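Local structure of penicillin-binding protein 1A (Mycobacterium tuberculosis, 5CXW) at residues 1-6 with 79-84; 95-100 with 150-155; 158-163 with 198-203. The protein builds the mycobacterial cell wall by polymerising glycan strands and, through the transpeptidase domain contained here, cross-linking their peptides. One frame throughout, in Å; residues are numbered along the deposited sequence. Where two conformers were deposited one is given.

Contacts 2 and 3 belong to one region around the penicillin site, whereas contact 1 lies on the opposite side of the chain's centre. Contact 2 carries the acylated serine, Ser97, with penicillin V attached. Contact 3 sits behind it: the two centres are 11 Å apart, both use helix 152-161, and they touch directly, with Phe99 CD2 3.3 Å from Ile202 O and Lys100 CG 3.5 Å from Val203 O. The Val203 side chain remains about 8 Å from that of Ser97. Contact 1 packs the start of the construct onto a loop, its centre 32 Å from that of contact 2 and 37 Å from that of contact 3.

Contact 1. Residues 1-6 with 79-84; sequences KGPNGL and GGDNAN
A packing contact bridged by water, with no direct hydrogen bond across it, seats Pro3 and Leu6 near the start of helix 2-19 against Gly79 to Ala83, in the loop that follows strand 74-78. Leu6 spreads its two methyls along the loop backbone. With CG anti to the carbonyl carbon (chi1 -64°), the branch reaches the loop at two places: CD1 comes within 3.4 Å of Gly79 C, while CD2 lies 3.6 Å from Asn82 O. Pro3 lays its ring carbons CG and CD beside the Asp81 carboxylate, CD 3.5 Å from OD1 in the conformer given, where the other carboxylate oxygen is hydrogen-bonded to Tyr78 OH. Strand 74-78 is an outermost strand of the five-stranded antiparallel sheet of the transpeptidase domain, so the N-terminal helix here meets the loop leaving that sheet. Gly80 O is buried without a hydrogen-bonding partner in the model; Pro3 CA offers it a CA-H...O contact of 3.5 Å, and Gly2 CA makes a similar one of 3.3 Å to Asp81 O. Ala83 CB fits close to Gly5 CA and presses on Lys1 CG, whose chain continues to a salt bridge with Glu8. Two waters stitch the backbones: one accepts from Gly2 N and Ala83 N, and the other donates to Pro3 O at 2.8 Å while accepting from Gly79 N.

Contact 2. Residues 95-100 with 150-155; sequences TGSSFK and SLNTSY. With 35P ((2R,4S)-5,5-dimethyl-2-{(1R)-2-oxo-1-[(phenoxyacetyl)amino]ethyl}-1,3-thiazolidine-4-carboxylic acid), chain C.
Lys100 runs obliquely past the Tyr155 ring, its methylenes against the CG-CD2-CE2 side with CB 3.8 Å from CD2, while Leu151 O sits in plane at the edge of the same ring. The second flat group, the Asn152 amide, receives Lys100 NZ in its carbonyl plane, on a lone pair of OD1, at 3.0 Å. These residues fit the SxxK and SxN motifs of the penicillin-binding fold, Ser97 with Lys100 and Ser150 with Asn152, and Lys291 of a KTG-type motif bonds to Ser150 OG from outside. The lysine chain is extended beyond CG, which carries the amine past the tyrosine to its polar partners: NZ also donates to Ser150 OG at 2.9 Å, and makes a weak bond to Ser97 OG. Ser97, probably the serine acylated in transpeptidation, is here joined to the opened penicillin V, its OG 1.3 Å from C6 of the drug. Its own backbone N holds the acyl oxygen O17 at 2.7 Å, as one arm of an oxyanion hole would. Ser150 closes the preceding helix as the C-prime residue of a Schellman motif, and its OG, anti to the backbone N (chi1 -153°), meets the drug as well as the lysines. There the thiazolidine nitrogen N7 donates to Ser150 OG at 3.0 Å, and Asn152 ND2 reaches the amide oxygen O18 in a weak bond of 3.1 Å.

Contact 3. Residues 158-163 with 198-203; sequences LMLKLN and PNNGIV
Met159 drives its thioether end into the 3-10 segment 200-203, and nearly everything here touches that one side chain. Its terminal methyl CE meets Asn200 O at 3.3 Å and the side-chain oxygen OD1 of the same residue at 3.6 Å, so it touches both the carbonyl oxygen and the side-chain amide of Asn200, with the two side chains crossing at about a right angle. Val203 CG1 also lies 3.7 Å from Met159 CE, and Ile202 CG2 adds a looser apolar touch at 4.0 Å from SD. The reach comes from the first two torsions, CG anti to the backbone N (chi1 165°) and an extended second bond, after which a turn at chi3 (73°) sets the methyl against Asn200. Leu160, which is exposed, adds CD2 at 3.8 Å from Asn200 OD1.

Around this first shell, the 3-10 segment is held by local bonds: in the conformer given, Asn199 OD1 accepts from Gly201 N in an Asx turn, and Ile202 N returns to Asn199 O. Beyond it, Ile202 rests on Pro166 and Ala170 of helix 165-176 and on Phe99, while Val203 also touches Tyr155 and Tyr156 of helix 152-161 and Ala103 of helix 100-109. The contact therefore joins the C-terminal end of helix 152-161 to the segment leading toward strand 208-209, in the helical part of the transpeptidase fold shared with the beta-lactamase clan, packed behind the SxxK serine and lysine.

Contact 1. Residues 1-6 with 79-84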
ATOM      1  N   LYS A   1      26.311   0.963   6.528  1.00 64.88           N
ATOM      2  CA  LYS A   1      25.522  -0.189   7.082  1.00 62.55           C
ATOM      3  C   LYS A   1      24.013   0.004   6.790  1.00 55.57           C
ATOM      4  O   LYS A   1      23.362  -0.895   6.238  1.00 54.00           O
ATOM      5  CB  LYS A   1      25.823  -0.345   8.586  1.00 65.13           C
ATOM      6  CG  LYS A   1      25.020  -1.388   9.326  1.00 63.68           C
ATOM      7  CD  LYS A   1      25.195  -2.777   8.777  1.00 63.98           C
ATOM      8  CE  LYS A   1      24.305  -3.715   9.566  1.00 63.11           C
ATOM      9  NZ  LYS A   1      24.940  -5.047   9.655  1.00 65.36           N
ATOM     10  N   GLY A   2      23.488   1.159   7.224  1.00 51.59           N
ATOM     11  CA  GLY A   2      22.229   1.746   6.723  1.00 46.60           C
ATOM     12  C   GLY A   2      20.965   0.908   6.474  1.00 40.06           C
ATOM     13  O   GLY A   2      20.536   0.125   7.346  1.00 38.11           O
ATOM     14  N   PRO A   3      20.305   1.128   5.306  1.00 36.38           N
ATOM     15  CA  PRO A   3      19.027   0.412   5.017  1.00 33.35           C
ATOM     16  C   PRO A   3      19.118  -1.133   5.110  1.00 31.15           C
ATOM     17  O   PRO A   3      18.174  -1.807   5.558  1.00 27.32           O
ATOM     18  CB  PRO A   3      18.689   0.867   3.581  1.00 33.43           C
ATOM     19  CG  PRO A   3      19.304   2.214   3.459  1.00 35.74           C
ATOM     20  CD  PRO A   3      20.561   2.197   4.312  1.00 36.80           C
ATOM     21  N   ASN A   4      20.274  -1.705   4.740  1.00 31.95           N
ATOM     22  CA  ASN A   4      20.459  -3.152   4.888  1.00 32.38           C
ATOM     23  C   ASN A   4      20.393  -3.645   6.342  1.00 30.03           C
ATOM     24  O   ASN A   4      19.988  -4.790   6.575  1.00 27.10           O
ATOM     25  CB  ASN A   4      21.750  -3.615   4.239  1.00 38.90           C
ATOM     26  CG  ASN A   4      21.693  -3.511   2.732  1.00 43.62           C
ATOM     27  OD1 ASN A   4      20.779  -4.056   2.072  1.00 44.60           O
ATOM     28  ND2 ASN A   4      22.656  -2.788   2.167  1.00 49.13           N
ATOM     29  N   GLY A   5      20.753  -2.792   7.314  1.00 28.23           N
ATOM     30  CA  GLY A   5      20.546  -3.148   8.735  1.00 27.69           C
ATOM     31  C   GLY A   5      19.079  -3.443   9.111  1.00 24.45           C
ATOM     32  O   GLY A   5      18.785  -4.316   9.940  1.00 23.57           O
ATOM     33  N   LEU A   6      18.166  -2.646   8.564  1.00 23.04           N
ATOM     34  CA  LEU A   6      16.742  -2.812   8.837  1.00 21.06           C
ATOM     35  C   LEU A   6      16.268  -4.056   8.107  1.00 19.19           C
ATOM     36  O   LEU A   6      15.424  -4.774   8.623  1.00 18.95           O
ATOM     37  CB  LEU A   6      15.929  -1.557   8.419  1.00 21.39           C
ATOM     38  CG  LEU A   6      16.273  -0.290   9.183  1.00 23.62           C
ATOM     39  CD1 LEU A   6      15.462   0.888   8.644  1.00 24.27           C
ATOM     40  CD2 LEU A   6      16.120  -0.492  10.699  1.00 24.76           C
ATOM     41  N   GLY A  79      13.343   1.189   5.115  1.00 17.85           N
ATOM     42  CA  GLY A  79      12.648   1.732   6.308  1.00 18.70           C
ATOM     43  C   GLY A  79      13.331   2.919   6.957  1.00 20.44           C
ATOM     44  O   GLY A  79      12.854   3.419   7.969  1.00 20.81           O
ATOM     45  N   GLY A  80      14.444   3.362   6.386  1.00 21.88           N
ATOM     46  CA  GLY A  80      15.248   4.388   7.013  1.00 25.05           C
ATOM     47  C   GLY A  80      16.719   4.160   6.704  1.00 28.12           C
ATOM     48  O   GLY A  80      17.114   3.102   6.210  1.00 27.11           O
ATOM     49  N   ASP A  81      17.540   5.163   6.981  0.50 30.11           N
ATOM     50  CA  ASP A  81      18.988   5.036   6.717  0.50 33.05           C
ATOM     51  C   ASP A  81      19.816   4.685   7.947  0.50 35.71           C
ATOM     52  O   ASP A  81      21.037   4.656   7.854  0.50 37.31           O
ATOM     53  CB  ASP A  81      19.542   6.309   6.070  0.50 33.60           C
ATOM     54  CG  ASP A  81      19.417   6.295   4.548  0.50 32.90           C
ATOM     55  OD1 ASP A  81      20.246   5.633   3.847  0.50 32.27           O
ATOM     56  OD2 ASP A  81      18.491   6.978   4.062  0.50 32.20           O
ATOM     57  N   ASN A  82      19.172   4.399   9.080  1.00 37.49           N
ATOM     58  CA  ASN A  82      19.899   4.049  10.317  1.00 42.40           C
ATOM     59  C   ASN A  82      19.607   2.563  10.618  1.00 44.13           C
ATOM     60  O   ASN A  82      18.501   2.213  11.001  1.00 42.46           O
ATOM     61  CB  ASN A  82      19.494   5.007  11.458  1.00 44.35           C
ATOM     62  CG  ASN A  82      20.425   4.946  12.676  1.00 48.72           C
ATOM     63  OD1 ASN A  82      21.202   3.999  12.850  1.00 51.04           O
ATOM     64  ND2 ASN A  82      20.334   5.963  13.542  1.00 49.75           N
ATOM     65  N   ALA A  83      20.626   1.708  10.422  1.00 45.80           N
ATOM     66  CA  ALA A  83      20.588   0.276  10.785  1.00 47.39           C
ATOM     67  C   ALA A  83      20.099  -0.014  12.204  1.00 49.59           C
ATOM     68  O   ALA A  83      19.465  -1.048  12.450  1.00 49.11           O
ATOM     69  CB  ALA A  83      21.979  -0.319  10.627  1.00 49.25           C
ATOM     70  N   ASN A  84      20.461   0.893  13.120  1.00 52.05           N
ATOM     71  CA  ASN A  84      20.153   0.825  14.552  1.00 53.20           C
ATOM     72  C   ASN A  84      19.015   1.777  14.984  1.00 49.96           C
ATOM     73  O   ASN A  84      18.829   2.023  16.185  1.00 53.71           O
ATOM     74  CB  ASN A  84      21.426   1.188  15.346  1.00 55.43           C
ATOM     75  CG  ASN A  84      22.379   0.012  15.504  1.00 60.35           C
ATOM     76  OD1 ASN A  84      23.313  -0.176  14.708  1.00 62.34           O
ATOM     77  ND2 ASN A  84      22.157  -0.782  16.553  1.00 62.86           N
TER
HETATM   78  O   HOH W   1      23.633   2.367   9.544  1.00 47.43           O
HETATM   79  O   HOH W   2      15.649  -0.730   4.906  1.00 23.63           O

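Contact 2. Residues 95-100 with 150-155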
ATOM      1  N   THR A  95      -3.183   5.858   6.470  1.00 10.92           N
ATOM      2  CA  THR A  95      -3.032   5.651   5.007  1.00 10.62           C
ATOM      3  C   THR A  95      -3.793   6.615   4.121  1.00 10.73           C
ATOM      4  O   THR A  95      -3.562   6.651   2.867  1.00 10.68           O
ATOM      5  CB  THR A  95      -3.481   4.215   4.658  1.00 10.49           C
ATOM      6  OG1 THR A  95      -4.801   4.021   5.161  1.00 10.11           O
ATOM      7  CG2 THR A  95      -2.539   3.236   5.284  1.00 11.00           C
ATOM      8  N   GLY A  96      -4.748   7.365   4.724  1.00 10.63           N
ATOM      9  CA  GLY A  96      -5.556   8.268   3.972  1.00 11.03           C
ATOM     10  C   GLY A  96      -6.266   7.521   2.858  1.00 10.83           C
ATOM     11  O   GLY A  96      -6.659   6.369   3.028  1.00 10.65           O
ATOM     12  N   SER A  97      -6.395   8.189   1.714  1.00 11.22           N
ATOM     13  CA  SER A  97      -7.217   7.696   0.616  1.00 11.82           C
ATOM     14  C   SER A  97      -6.678   6.445  -0.041  1.00 11.04           C
ATOM     15  O   SER A  97      -7.403   5.845  -0.846  1.00 11.00           O
ATOM     16  CB  SER A  97      -7.365   8.745  -0.445  1.00 12.34           C
ATOM     17  OG  SER A  97      -8.089   9.885   0.062  1.00 13.52           O
ATOM     18  N   SER A  98      -5.464   6.009   0.287  1.00 10.69           N
ATOM     19  CA  SER A  98      -4.970   4.765  -0.286  1.00 10.61           C
ATOM     20  C   SER A  98      -5.787   3.583   0.229  1.00 10.35           C
ATOM     21  O   SER A  98      -5.774   2.499  -0.376  1.00 10.56           O
ATOM     22  CB  SER A  98      -3.478   4.581  -0.057  1.00 11.07           C
ATOM     23  OG  SER A  98      -3.126   4.462   1.303  1.00 11.10           O
ATOM     24  N   PHE A  99      -6.524   3.793   1.333  1.00 10.08           N
ATOM     25  CA  PHE A  99      -7.320   2.731   1.903  1.00 10.00           C
ATOM     26  C   PHE A  99      -8.668   2.572   1.166  1.00  9.77           C
ATOM     27  O   PHE A  99      -9.362   1.526   1.352  1.00  9.60           O
ATOM     28  CB  PHE A  99      -7.589   2.988   3.382  1.00 10.17           C
ATOM     29  CG  PHE A  99      -7.478   1.738   4.212  1.00 10.26           C
ATOM     30  CD1 PHE A  99      -6.244   1.182   4.421  1.00 10.47           C
ATOM     31  CD2 PHE A  99      -8.583   1.111   4.742  1.00 10.48           C
ATOM     32  CE1 PHE A  99      -6.096   0.031   5.122  1.00 10.65           C
ATOM     33  CE2 PHE A  99      -8.422  -0.050   5.493  1.00 10.73           C
ATOM     34  CZ  PHE A  99      -7.192  -0.588   5.664  1.00 10.60           C
ATOM     35  N   LYS A 100      -9.039   3.535   0.294  1.00  9.76           N
ATOM     36  CA  LYS A 100     -10.314   3.459  -0.385  1.00 10.15           C
ATOM     37  C   LYS A 100     -10.475   2.195  -1.233  1.00 10.24           C
ATOM     38  O   LYS A 100     -11.611   1.759  -1.501  1.00 10.56           O
ATOM     39  CB  LYS A 100     -10.553   4.682  -1.315  1.00 10.56           C
ATOM     40  CG  LYS A 100     -10.796   5.964  -0.558  1.00 11.38           C
ATOM     41  CD  LYS A 100     -10.928   7.177  -1.446  1.00 11.55           C
ATOM     42  CE  LYS A 100     -11.091   8.379  -0.562  1.00 12.47           C
ATOM     43  NZ  LYS A 100     -11.039   9.563  -1.347  1.00 13.19           N
ATOM     44  N   SER A 150     -10.531  10.689  -6.184  1.00 12.13           N
ATOM     45  CA  SER A 150     -10.372  10.484  -4.751  1.00 11.24           C
ATOM     46  C   SER A 150     -11.367  11.301  -3.938  1.00 11.75           C
ATOM     47  O   SER A 150     -11.009  12.141  -3.124  1.00 11.78           O
ATOM     48  CB  SER A 150      -8.933  10.684  -4.310  1.00 11.62           C
ATOM     49  OG  SER A 150      -8.746   9.894  -3.131  1.00 11.46           O
ATOM     50  N   LEU A 151     -12.634  11.050  -4.250  1.00 11.00           N
ATOM     51  CA  LEU A 151     -13.691  11.776  -3.564  1.00 11.48           C
ATOM     52  C   LEU A 151     -14.043  11.142  -2.233  1.00 10.99           C
ATOM     53  O   LEU A 151     -14.600  10.054  -2.207  1.00 11.93           O
ATOM     54  CB  LEU A 151     -14.902  11.917  -4.472  1.00 11.88           C
ATOM     55  CG  LEU A 151     -14.577  12.561  -5.836  1.00 12.96           C
ATOM     56  CD1 LEU A 151     -15.852  12.539  -6.678  1.00 13.45           C
ATOM     57  CD2 LEU A 151     -14.026  13.930  -5.684  1.00 13.67           C
ATOM     58  N   ASN A 152     -13.754  11.829  -1.140  1.00 10.64           N
ATOM     59  CA  ASN A 152     -14.073  11.350   0.220  1.00 10.68           C
ATOM     60  C   ASN A 152     -15.578  11.140   0.393  1.00 10.48           C
ATOM     61  O   ASN A 152     -16.019  10.174   1.029  1.00 10.04           O
ATOM     62  CB  ASN A 152     -13.619  12.325   1.268  1.00 11.53           C
ATOM     63  CG  ASN A 152     -12.146  12.303   1.512  1.00 12.34           C
ATOM     64  OD1 ASN A 152     -11.338  11.717   0.771  1.00 12.38           O
ATOM     65  ND2 ASN A 152     -11.753  13.016   2.613  1.00 14.07           N
ATOM     66  N   THR A 153     -16.363  12.078  -0.125  1.00 10.57           N
ATOM     67  CA  THR A 153     -17.810  12.059   0.122  1.00 10.84           C
ATOM     68  C   THR A 153     -18.396  10.797  -0.552  1.00 10.92           C
ATOM     69  O   THR A 153     -19.176  10.028   0.062  1.00 11.29           O
ATOM     70  CB  THR A 153     -18.447  13.317  -0.446  1.00 11.21           C
ATOM     71  OG1 THR A 153     -18.102  13.408  -1.818  1.00 11.20           O
ATOM     72  CG2 THR A 153     -18.011  14.566   0.314  1.00 11.40           C
ATOM     73  N   SER A 154     -18.008  10.549  -1.799  1.00 10.34           N
ATOM     74  CA  SER A 154     -18.548   9.418  -2.545  1.00 10.64           C
ATOM     75  C   SER A 154     -18.176   8.093  -1.884  1.00 10.30           C
ATOM     76  O   SER A 154     -18.992   7.170  -1.786  1.00 10.97           O
ATOM     77  CB  SER A 154     -17.921   9.437  -3.944  1.00 10.97           C
ATOM     78  OG  SER A 154     -18.176  10.667  -4.630  1.00 11.71           O
ATOM     79  N   TYR A 155     -16.932   8.002  -1.414  1.00 10.11           N
ATOM     80  CA  TYR A 155     -16.429   6.756  -0.786  1.00  9.99           C
ATOM     81  C   TYR A 155     -17.098   6.547   0.589  1.00  9.99           C
ATOM     82  O   TYR A 155     -17.285   5.416   1.009  1.00 10.47           O
ATOM     83  CB  TYR A 155     -14.868   6.662  -0.806  1.00  9.68           C
ATOM     84  CG  TYR A 155     -14.544   5.885  -2.060  1.00  9.52           C
ATOM     85  CD1 TYR A 155     -14.634   6.464  -3.329  1.00  9.72           C
ATOM     86  CD2 TYR A 155     -14.287   4.548  -2.003  1.00  9.52           C
ATOM     87  CE1 TYR A 155     -14.477   5.703  -4.496  1.00  9.53           C
ATOM     88  CE2 TYR A 155     -14.135   3.752  -3.122  1.00  9.38           C
ATOM     89  CZ  TYR A 155     -14.228   4.322  -4.380  1.00  9.65           C
ATOM     90  OH  TYR A 155     -14.148   3.541  -5.494  1.00 10.24           O
TER
HETATM   91  C24 35P C 702      -8.324  17.812   4.781  1.00 22.91           C
HETATM   92  C23 35P C 702      -7.818  18.926   5.446  1.00 23.35           C
HETATM   93  C22 35P C 702      -6.464  19.175   5.445  1.00 21.66           C
HETATM   94  C21 35P C 702      -5.582  18.338   4.778  1.00 21.04           C
HETATM   95  C20 35P C 702      -6.059  17.232   4.108  1.00 22.38           C
HETATM   96  C19 35P C 702      -7.450  16.970   4.098  1.00 21.95           C
HETATM   97  O1  35P C 702      -8.000  15.899   3.439  1.00 21.08           O
HETATM   98  C2  35P C 702      -7.189  15.168   2.525  1.00 17.88           C
HETATM   99  C3  35P C 702      -8.071  14.255   1.718  1.00 16.93           C
HETATM  100  O18 35P C 702      -9.245  14.543   1.533  1.00 15.90           O
HETATM  101  N4  35P C 702      -7.454  13.185   1.239  1.00 15.36           N
HETATM  102  C5  35P C 702      -8.141  12.230   0.383  1.00 15.65           C
HETATM  103  C6  35P C 702      -7.437  10.942   0.510  1.00 15.22           C
HETATM  104  O17 35P C 702      -6.265  10.798   0.916  1.00 14.58           O
HETATM  105  C8  35P C 702      -8.166  12.625  -1.159  1.00 16.87           C
HETATM  106  N7  35P C 702      -7.051  11.871  -1.656  1.00 17.04           N
HETATM  107  S11 35P C 702      -7.853  14.243  -1.619  1.00 19.18           S
HETATM  108  C10 35P C 702      -6.298  14.016  -2.343  1.00 16.79           C
HETATM  109  C12 35P C 702      -5.331  15.114  -1.902  1.00 16.87           C
HETATM  110  C15 35P C 702      -6.321  14.031  -3.848  1.00 17.24           C
HETATM  111  C9  35P C 702      -5.849  12.661  -1.784  1.00 15.60           C
HETATM  112  C13 35P C 702      -4.812  11.863  -2.511  1.00 15.30           C
HETATM  113  O14 35P C 702      -5.242  10.952  -3.285  1.00 15.63           O
HETATM  114  O16 35P C 702      -3.615  12.119  -2.263  1.00 14.40           O

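Contact 3. Residues 158-163 with 198-203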
ATOM      1  N   LEU A 158     -20.383   5.179  -0.368  1.00 10.82           N
ATOM      2  CA  LEU A 158     -20.243   3.820  -0.818  1.00 11.00           C
ATOM      3  C   LEU A 158     -20.095   2.863   0.390  1.00 11.06           C
ATOM      4  O   LEU A 158     -20.767   1.805   0.441  1.00 11.97           O
ATOM      5  CB  LEU A 158     -19.059   3.659  -1.715  1.00 10.92           C
ATOM      6  CG  LEU A 158     -18.820   2.254  -2.237  1.00 11.16           C
ATOM      7  CD1 LEU A 158     -19.972   1.672  -3.050  1.00 11.94           C
ATOM      8  CD2 LEU A 158     -17.524   2.239  -3.045  1.00 11.28           C
ATOM      9  N   MET A 159     -19.252   3.238   1.336  1.00 10.51           N
ATOM     10  CA  MET A 159     -19.092   2.429   2.561  1.00 11.14           C
ATOM     11  C   MET A 159     -20.415   2.270   3.281  1.00 11.84           C
ATOM     12  O   MET A 159     -20.728   1.164   3.744  1.00 12.31           O
ATOM     13  CB  MET A 159     -18.048   3.062   3.480  1.00 11.18           C
ATOM     14  CG  MET A 159     -18.063   2.513   4.914  1.00 12.05           C
ATOM     15  SD  MET A 159     -16.899   3.383   5.914  1.00 12.40           S
ATOM     16  CE  MET A 159     -17.785   4.963   6.076  1.00 12.69           C
ATOM     17  N   LEU A 160     -21.200   3.337   3.421  1.00 12.29           N
ATOM     18  CA  LEU A 160     -22.470   3.227   4.118  1.00 13.38           C
ATOM     19  C   LEU A 160     -23.487   2.321   3.407  1.00 13.91           C
ATOM     20  O   LEU A 160     -24.364   1.713   4.069  1.00 14.14           O
ATOM     21  CB  LEU A 160     -23.036   4.589   4.422  1.00 14.16           C
ATOM     22  CG  LEU A 160     -22.209   5.420   5.377  1.00 15.20           C
ATOM     23  CD1 LEU A 160     -22.814   6.816   5.388  1.00 15.96           C
ATOM     24  CD2 LEU A 160     -22.057   4.855   6.761  1.00 16.59           C
ATOM     25  N   LYS A 161     -23.360   2.188   2.106  1.00 14.21           N
ATOM     26  CA  LYS A 161     -24.238   1.319   1.307  1.00 16.70           C
ATOM     27  C   LYS A 161     -23.900  -0.152   1.527  1.00 16.01           C
ATOM     28  O   LYS A 161     -24.757  -1.035   1.331  1.00 16.42           O
ATOM     29  CB  LYS A 161     -24.005   1.647  -0.151  1.00 19.15           C
ATOM     30  CG  LYS A 161     -24.711   0.791  -1.197  1.00 22.22           C
ATOM     31  CD  LYS A 161     -26.178   1.007  -1.220  1.00 26.43           C
ATOM     32  CE  LYS A 161     -26.687   0.311  -2.492  1.00 28.51           C
ATOM     33  NZ  LYS A 161     -28.155   0.358  -2.477  1.00 31.36           N
ATOM     34  N   LEU A 162     -22.652  -0.457   1.867  1.00 14.21           N
ATOM     35  CA  LEU A 162     -22.285  -1.845   2.079  1.00 13.97           C
ATOM     36  C   LEU A 162     -23.021  -2.519   3.232  1.00 14.47           C
ATOM     37  O   LEU A 162     -23.205  -1.917   4.299  1.00 14.30           O
ATOM     38  CB  LEU A 162     -20.813  -1.945   2.452  1.00 13.73           C
ATOM     39  CG  LEU A 162     -19.748  -1.400   1.463  1.00 13.61           C
ATOM     40  CD1 LEU A 162     -18.392  -1.478   2.088  1.00 13.65           C
ATOM     41  CD2 LEU A 162     -19.805  -2.130   0.190  1.00 14.35           C
ATOM     42  N   ASN A 163     -23.390  -3.769   3.035  0.50 15.07           N
ATOM     43  CA  ASN A 163     -23.757  -4.634   4.139  0.50 16.44           C
ATOM     44  C   ASN A 163     -22.547  -4.755   5.028  0.50 15.91           C
ATOM     45  O   ASN A 163     -21.459  -5.099   4.548  0.50 15.56           O
ATOM     46  CB  ASN A 163     -24.170  -5.988   3.606  0.50 17.86           C
ATOM     47  CG  ASN A 163     -25.426  -5.916   2.782  0.50 19.37           C
ATOM     48  OD1 ASN A 163     -26.337  -5.129   3.082  0.50 21.55           O
ATOM     49  ND2 ASN A 163     -25.544  -6.813   1.822  0.50 20.70           N
ATOM     50  N   PRO A 198     -14.480  -1.254  13.211  1.00 15.56           N
ATOM     51  CA  PRO A 198     -13.954   0.091  12.945  1.00 14.90           C
ATOM     52  C   PRO A 198     -15.063   1.110  12.910  1.00 15.07           C
ATOM     53  O   PRO A 198     -16.262   0.751  12.721  1.00 15.40           O
ATOM     54  CB  PRO A 198     -13.394  -0.025  11.525  1.00 14.56           C
ATOM     55  CG  PRO A 198     -14.119  -1.155  10.947  1.00 14.16           C
ATOM     56  CD  PRO A 198     -14.539  -2.079  12.002  1.00 15.32           C
ATOM     57  N   ASN A 199     -14.716   2.377  13.092  0.50 14.55           N
ATOM     58  CA  ASN A 199     -15.678   3.406  12.817  0.50 14.49           C
ATOM     59  C   ASN A 199     -15.542   3.845  11.373  0.50 13.48           C
ATOM     60  O   ASN A 199     -14.673   3.350  10.625  0.50 13.12           O
ATOM     61  CB  ASN A 199     -15.608   4.550  13.834  0.50 14.97           C
ATOM     62  CG  ASN A 199     -14.381   5.389  13.711  0.50 15.15           C
ATOM     63  OD1 ASN A 199     -13.705   5.386  12.690  0.50 14.80           O
ATOM     64  ND2 ASN A 199     -14.085   6.144  14.779  0.50 15.86           N
ATOM     65  N   ASN A 200     -16.398   4.770  10.976  1.00 13.45           N
ATOM     66  CA  ASN A 200     -16.481   5.183   9.589  1.00 12.86           C
ATOM     67  C   ASN A 200     -15.217   5.745   9.006  1.00 12.54           C
ATOM     68  O   ASN A 200     -15.017   5.690   7.789  1.00 13.61           O
ATOM     69  CB  ASN A 200     -17.566   6.189   9.427  1.00 13.18           C
ATOM     70  CG  ASN A 200     -18.940   5.628   9.651  1.00 14.34           C
ATOM     71  OD1 ASN A 200     -19.231   4.507   9.295  1.00 15.31           O
ATOM     72  ND2 ASN A 200     -19.829   6.448  10.246  1.00 15.67           N
ATOM     73  N   GLY A 201     -14.318   6.253   9.815  1.00 12.59           N
ATOM     74  CA  GLY A 201     -13.057   6.786   9.299  1.00 11.99           C
ATOM     75  C   GLY A 201     -12.121   5.807   8.583  1.00 11.58           C
ATOM     76  O   GLY A 201     -11.173   6.217   7.942  1.00 11.16           O
ATOM     77  N   ILE A 202     -12.422   4.522   8.728  1.00 11.17           N
ATOM     78  CA  ILE A 202     -11.637   3.482   8.088  1.00 11.31           C
ATOM     79  C   ILE A 202     -11.515   3.791   6.594  1.00 10.61           C
ATOM     80  O   ILE A 202     -10.455   3.539   6.026  1.00 10.53           O
ATOM     81  CB  ILE A 202     -12.200   2.092   8.341  1.00 11.06           C
ATOM     82  CG1 ILE A 202     -11.222   1.035   7.753  1.00 11.07           C
ATOM     83  CG2 ILE A 202     -13.627   1.896   7.749  1.00 11.29           C
ATOM     84  CD1 ILE A 202     -11.471  -0.375   8.176  1.00 11.67           C
ATOM     85  N   VAL A 203     -12.588   4.228   5.939  1.00 10.76           N
ATOM     86  CA  VAL A 203     -12.537   4.384   4.475  1.00 11.04           C
ATOM     87  C   VAL A 203     -11.612   5.513   4.046  1.00 11.25           C
ATOM     88  O   VAL A 203     -11.141   5.541   2.896  1.00 12.12           O
ATOM     89  CB  VAL A 203     -13.967   4.541   3.849  1.00 11.08           C
ATOM     90  CG1 VAL A 203     -14.654   5.870   4.264  1.00 11.60           C
ATOM     91  CG2 VAL A 203     -13.931   4.385   2.329  1.00 11.58           C
TER